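Local structure of alkane monooxygenase (Geobacillus thermodenitrificans, 3B9O) at residues Pro216-Tyr225 with Tyr412-Arg423. The protein belongs to the luciferase-like monooxygenases, a family with a TIM-barrel fold, and holds flavin mononucleotide in its pocket. Numbering follows the deposited sequence.
Sequences PSPQRTPVIY and YREKLFGKGNYR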
# COMPACT_ATOMS: atom_id res chain seq x y z
N PRO A 216 -2.60 24.83 3.35
CA PRO A 216 -2.96 23.96 2.20
C PRO A 216 -1.75 23.52 1.34
O PRO A 216 -0.89 24.34 0.95
CB PRO A 216 -3.97 24.80 1.39
CG PRO A 216 -4.61 25.71 2.42
CD PRO A 216 -3.48 26.02 3.44
N SER A 217 -1.70 22.21 1.08
CA SER A 217 -0.59 21.61 0.32
C SER A 217 -1.18 21.22 -1.04
O SER A 217 -2.44 21.34 -1.20
CB SER A 217 -0.06 20.43 1.11
OG SER A 217 -1.09 19.43 1.22
N PRO A 218 -0.34 20.79 -2.03
CA PRO A 218 -0.85 20.56 -3.41
C PRO A 218 -2.07 19.64 -3.54
O PRO A 218 -3.01 19.99 -4.22
CB PRO A 218 0.40 19.98 -4.14
CG PRO A 218 1.51 20.69 -3.44
CD PRO A 218 1.12 20.53 -1.99
N GLN A 219 -2.06 18.49 -2.88
CA GLN A 219 -3.18 17.55 -2.90
C GLN A 219 -4.20 17.76 -1.79
O GLN A 219 -5.31 17.20 -1.87
CB GLN A 219 -2.64 16.14 -2.77
CG GLN A 219 -1.82 15.69 -3.96
CD GLN A 219 -1.41 14.23 -3.89
OE1 GLN A 219 -0.71 13.81 -2.98
NE2 GLN A 219 -1.79 13.49 -4.88
N ARG A 220 -3.77 18.47 -0.74
CA ARG A 220 -4.43 18.59 0.57
C ARG A 220 -4.57 17.24 1.27
O ARG A 220 -3.84 17.00 2.22
CB ARG A 220 -5.78 19.35 0.51
CG ARG A 220 -5.69 20.90 0.24
CD ARG A 220 -7.16 21.37 0.30
NE ARG A 220 -7.39 22.81 0.30
CZ ARG A 220 -7.51 23.55 1.40
NH1 ARG A 220 -7.38 23.00 2.59
NH2 ARG A 220 -7.77 24.86 1.29
N THR A 221 -5.52 16.39 0.85
CA THR A 221 -5.62 15.01 1.34
C THR A 221 -4.68 14.13 0.47
O THR A 221 -4.73 14.21 -0.77
CB THR A 221 -7.08 14.50 1.29
OG1 THR A 221 -7.90 15.34 2.12
CG2 THR A 221 -7.20 13.04 1.69
N PRO A 222 -3.83 13.29 1.10
CA PRO A 222 -3.01 12.33 0.30
C PRO A 222 -3.93 11.41 -0.52
O PRO A 222 -5.10 11.21 -0.14
CB PRO A 222 -2.28 11.50 1.37
CG PRO A 222 -2.31 12.33 2.61
CD PRO A 222 -3.62 13.13 2.54
N VAL A 223 -3.44 10.87 -1.63
CA VAL A 223 -4.19 9.85 -2.33
C VAL A 223 -4.50 8.74 -1.34
O VAL A 223 -3.60 8.26 -0.61
CB VAL A 223 -3.43 9.30 -3.56
CG1 VAL A 223 -4.18 8.08 -4.10
CG2 VAL A 223 -3.39 10.40 -4.63
N ILE A 224 -5.78 8.36 -1.26
CA ILE A 224 -6.22 7.37 -0.26
C ILE A 224 -6.25 5.94 -0.79
O ILE A 224 -7.04 5.61 -1.68
CB ILE A 224 -7.64 7.71 0.34
CG1 ILE A 224 -7.69 9.15 0.90
CG2 ILE A 224 -8.04 6.58 1.42
CD1 ILE A 224 -6.69 9.42 2.07
N TYR A 225 -5.35 5.11 -0.31
CA TYR A 225 -5.39 3.68 -0.59
C TYR A 225 -6.04 2.95 0.56
O TYR A 225 -6.08 3.47 1.69
CB TYR A 225 -3.95 3.12 -0.67
CG TYR A 225 -3.34 3.19 -2.04
CD1 TYR A 225 -3.25 2.04 -2.86
CD2 TYR A 225 -2.92 4.43 -2.56
CE1 TYR A 225 -2.68 2.11 -4.18
CE2 TYR A 225 -2.36 4.52 -3.85
CZ TYR A 225 -2.22 3.36 -4.65
OH TYR A 225 -1.64 3.49 -5.92
N TYR A 412 0.43 13.27 -7.73
CA TYR A 412 0.10 11.85 -7.89
C TYR A 412 -1.39 11.67 -8.21
O TYR A 412 -1.76 10.85 -9.07
CB TYR A 412 0.52 11.08 -6.61
CG TYR A 412 0.29 9.58 -6.66
CD1 TYR A 412 0.49 8.86 -7.85
CD2 TYR A 412 -0.07 8.88 -5.51
CE1 TYR A 412 0.26 7.46 -7.90
CE2 TYR A 412 -0.26 7.46 -5.54
CZ TYR A 412 -0.09 6.78 -6.73
OH TYR A 412 -0.29 5.41 -6.77
N ARG A 413 -2.27 12.42 -7.55
CA ARG A 413 -3.71 12.27 -7.88
C ARG A 413 -3.98 12.56 -9.38
O ARG A 413 -4.80 11.89 -10.03
CB ARG A 413 -4.63 13.10 -6.96
CG ARG A 413 -6.15 12.93 -7.30
CD ARG A 413 -7.04 12.73 -6.08
NE ARG A 413 -6.68 13.73 -5.17
CZ ARG A 413 -6.34 13.70 -3.87
NH1 ARG A 413 -6.46 12.72 -2.98
NH2 ARG A 413 -5.94 14.87 -3.48
N GLU A 414 -3.26 13.53 -9.92
CA GLU A 414 -3.40 13.84 -11.36
C GLU A 414 -2.84 12.74 -12.28
O GLU A 414 -3.43 12.44 -13.32
CB GLU A 414 -2.77 15.18 -11.66
CG GLU A 414 -3.57 16.36 -11.12
CD GLU A 414 -2.77 17.64 -11.19
OE1 GLU A 414 -1.82 17.81 -10.40
OE2 GLU A 414 -3.10 18.47 -12.06
N LYS A 415 -1.74 12.10 -11.86
CA LYS A 415 -1.17 10.94 -12.56
C LYS A 415 -2.17 9.79 -12.60
O LYS A 415 -2.19 8.99 -13.56
CB LYS A 415 0.18 10.52 -11.94
CG LYS A 415 1.26 11.54 -12.25
CD LYS A 415 2.34 11.60 -11.15
CE LYS A 415 3.70 12.11 -11.74
NZ LYS A 415 3.63 13.54 -12.03
N LEU A 416 -3.03 9.74 -11.58
CA LEU A 416 -4.03 8.67 -11.48
C LEU A 416 -5.36 9.03 -12.19
O LEU A 416 -5.93 8.20 -12.87
CB LEU A 416 -4.32 8.31 -10.00
CG LEU A 416 -3.28 7.53 -9.18
CD1 LEU A 416 -3.61 7.59 -7.69
CD2 LEU A 416 -3.25 6.07 -9.68
N PHE A 417 -5.84 10.26 -11.99
CA PHE A 417 -7.22 10.64 -12.35
C PHE A 417 -7.30 11.75 -13.40
O PHE A 417 -8.38 12.15 -13.81
CB PHE A 417 -8.02 11.02 -11.10
CG PHE A 417 -8.24 9.86 -10.13
CD1 PHE A 417 -7.42 9.70 -9.03
CD2 PHE A 417 -9.23 8.91 -10.37
CE1 PHE A 417 -7.59 8.63 -8.13
CE2 PHE A 417 -9.43 7.82 -9.48
CZ PHE A 417 -8.64 7.69 -8.35
N GLY A 418 -6.15 12.27 -13.84
CA GLY A 418 -6.11 13.27 -14.90
C GLY A 418 -5.67 14.66 -14.48
O GLY A 418 -5.94 15.11 -13.37
N LYS A 419 -5.01 15.35 -15.40
CA LYS A 419 -4.52 16.72 -15.20
C LYS A 419 -5.68 17.59 -14.70
O LYS A 419 -6.78 17.47 -15.22
CB LYS A 419 -3.97 17.29 -16.53
CG LYS A 419 -3.08 18.51 -16.38
CD LYS A 419 -1.80 18.37 -17.26
CE LYS A 419 -0.84 19.57 -17.10
NZ LYS A 419 -0.97 20.24 -15.73
N GLY A 420 -5.42 18.42 -13.69
CA GLY A 420 -6.46 19.24 -13.02
C GLY A 420 -7.18 18.57 -11.86
O GLY A 420 -7.79 19.25 -11.04
N ASN A 421 -7.12 17.24 -11.77
CA ASN A 421 -7.66 16.54 -10.62
C ASN A 421 -6.64 16.36 -9.51
O ASN A 421 -6.31 15.24 -9.14
CB ASN A 421 -8.26 15.18 -11.01
CG ASN A 421 -9.46 15.32 -11.89
OD1 ASN A 421 -10.42 15.97 -11.50
ND2 ASN A 421 -9.41 14.75 -13.09
N TYR A 422 -6.13 17.47 -8.99
CA TYR A 422 -5.14 17.41 -7.93
C TYR A 422 -5.79 17.28 -6.56
O TYR A 422 -5.19 16.73 -5.66
CB TYR A 422 -4.19 18.61 -7.96
CG TYR A 422 -4.85 19.94 -8.21
CD1 TYR A 422 -5.37 20.69 -7.16
CD2 TYR A 422 -4.95 20.45 -9.51
CE1 TYR A 422 -5.99 21.92 -7.38
CE2 TYR A 422 -5.54 21.68 -9.75
CZ TYR A 422 -6.07 22.41 -8.68
OH TYR A 422 -6.67 23.63 -8.90
N ARG A 423 -7.00 17.80 -6.42
CA ARG A 423 -7.77 17.56 -5.19
C ARG A 423 -8.89 16.53 -5.40
O ARG A 423 -9.23 16.21 -6.55
CB ARG A 423 -8.24 18.87 -4.56
CG ARG A 423 -7.08 19.53 -3.76
CD ARG A 423 -6.95 21.05 -3.90
NE ARG A 423 -5.66 21.53 -3.38
CZ ARG A 423 -5.44 22.75 -2.87
NH1 ARG A 423 -6.43 23.65 -2.78
NH2 ARG A 423 -4.23 23.08 -2.44
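The carbonyl oxygen T221 O is gripped end-on by R413, whose NH2 lies 3.0 Å from it and whose NH1 lies 3.2 Å away. The NH2 bond runs in the carbonyl plane, whereas NH1 comes from above it. Two bends in the arginine chain, at chi2 (135°) and chi3 (49°), turn the guanidinium back so that NH2 also donates to Y422 O within its own segment, at 3.0 Å. NH1 forms a salt bridge with E242, which additionally accepts a hydrogen bond from I224 N; R413, from helix 412-417, thus joins the loop leading into strand 223-227 to the loop that follows the helix. Farther out, R423 reaches the loop ahead of strand 223-227, donating from NH2 to S217 O (2.8 Å) and from NE to P218 O (3.2 Å), both donors standing above the carbonyl planes. The R220 side chain lies over one face of this guanidinium, with CG above its centre. R220 NE and R423 NH1 are only 3.3 Å apart, two donors of like charge, an approach probably eased by the salt bridge of R220 to D178.

Beyond R413 the contact turns largely apolar. V223 divides its methyl groups, CG1 touching L416 CD1 at 3.7 Å and CG2 meeting the Y412 ring at CD2, the two side chains crossing at about a right angle. With CG anti to the backbone N (chi1 -177°), the Y412 ring extends toward strand 223-227, where Y225 OH donates to Y412 OH at 2.5 Å, short enough for the exact length to be doubtful; Y412 OH lies at the edge of the Y225 ring. L416 CD1 also covers one face of Y412, near the rim. The C-terminal helix 412-417 is thereby packed against strand 223-227, which lies between strands 130-135 and 243-246 in the parallel sheet of a TIM barrel of the luciferase-like monooxygenase family.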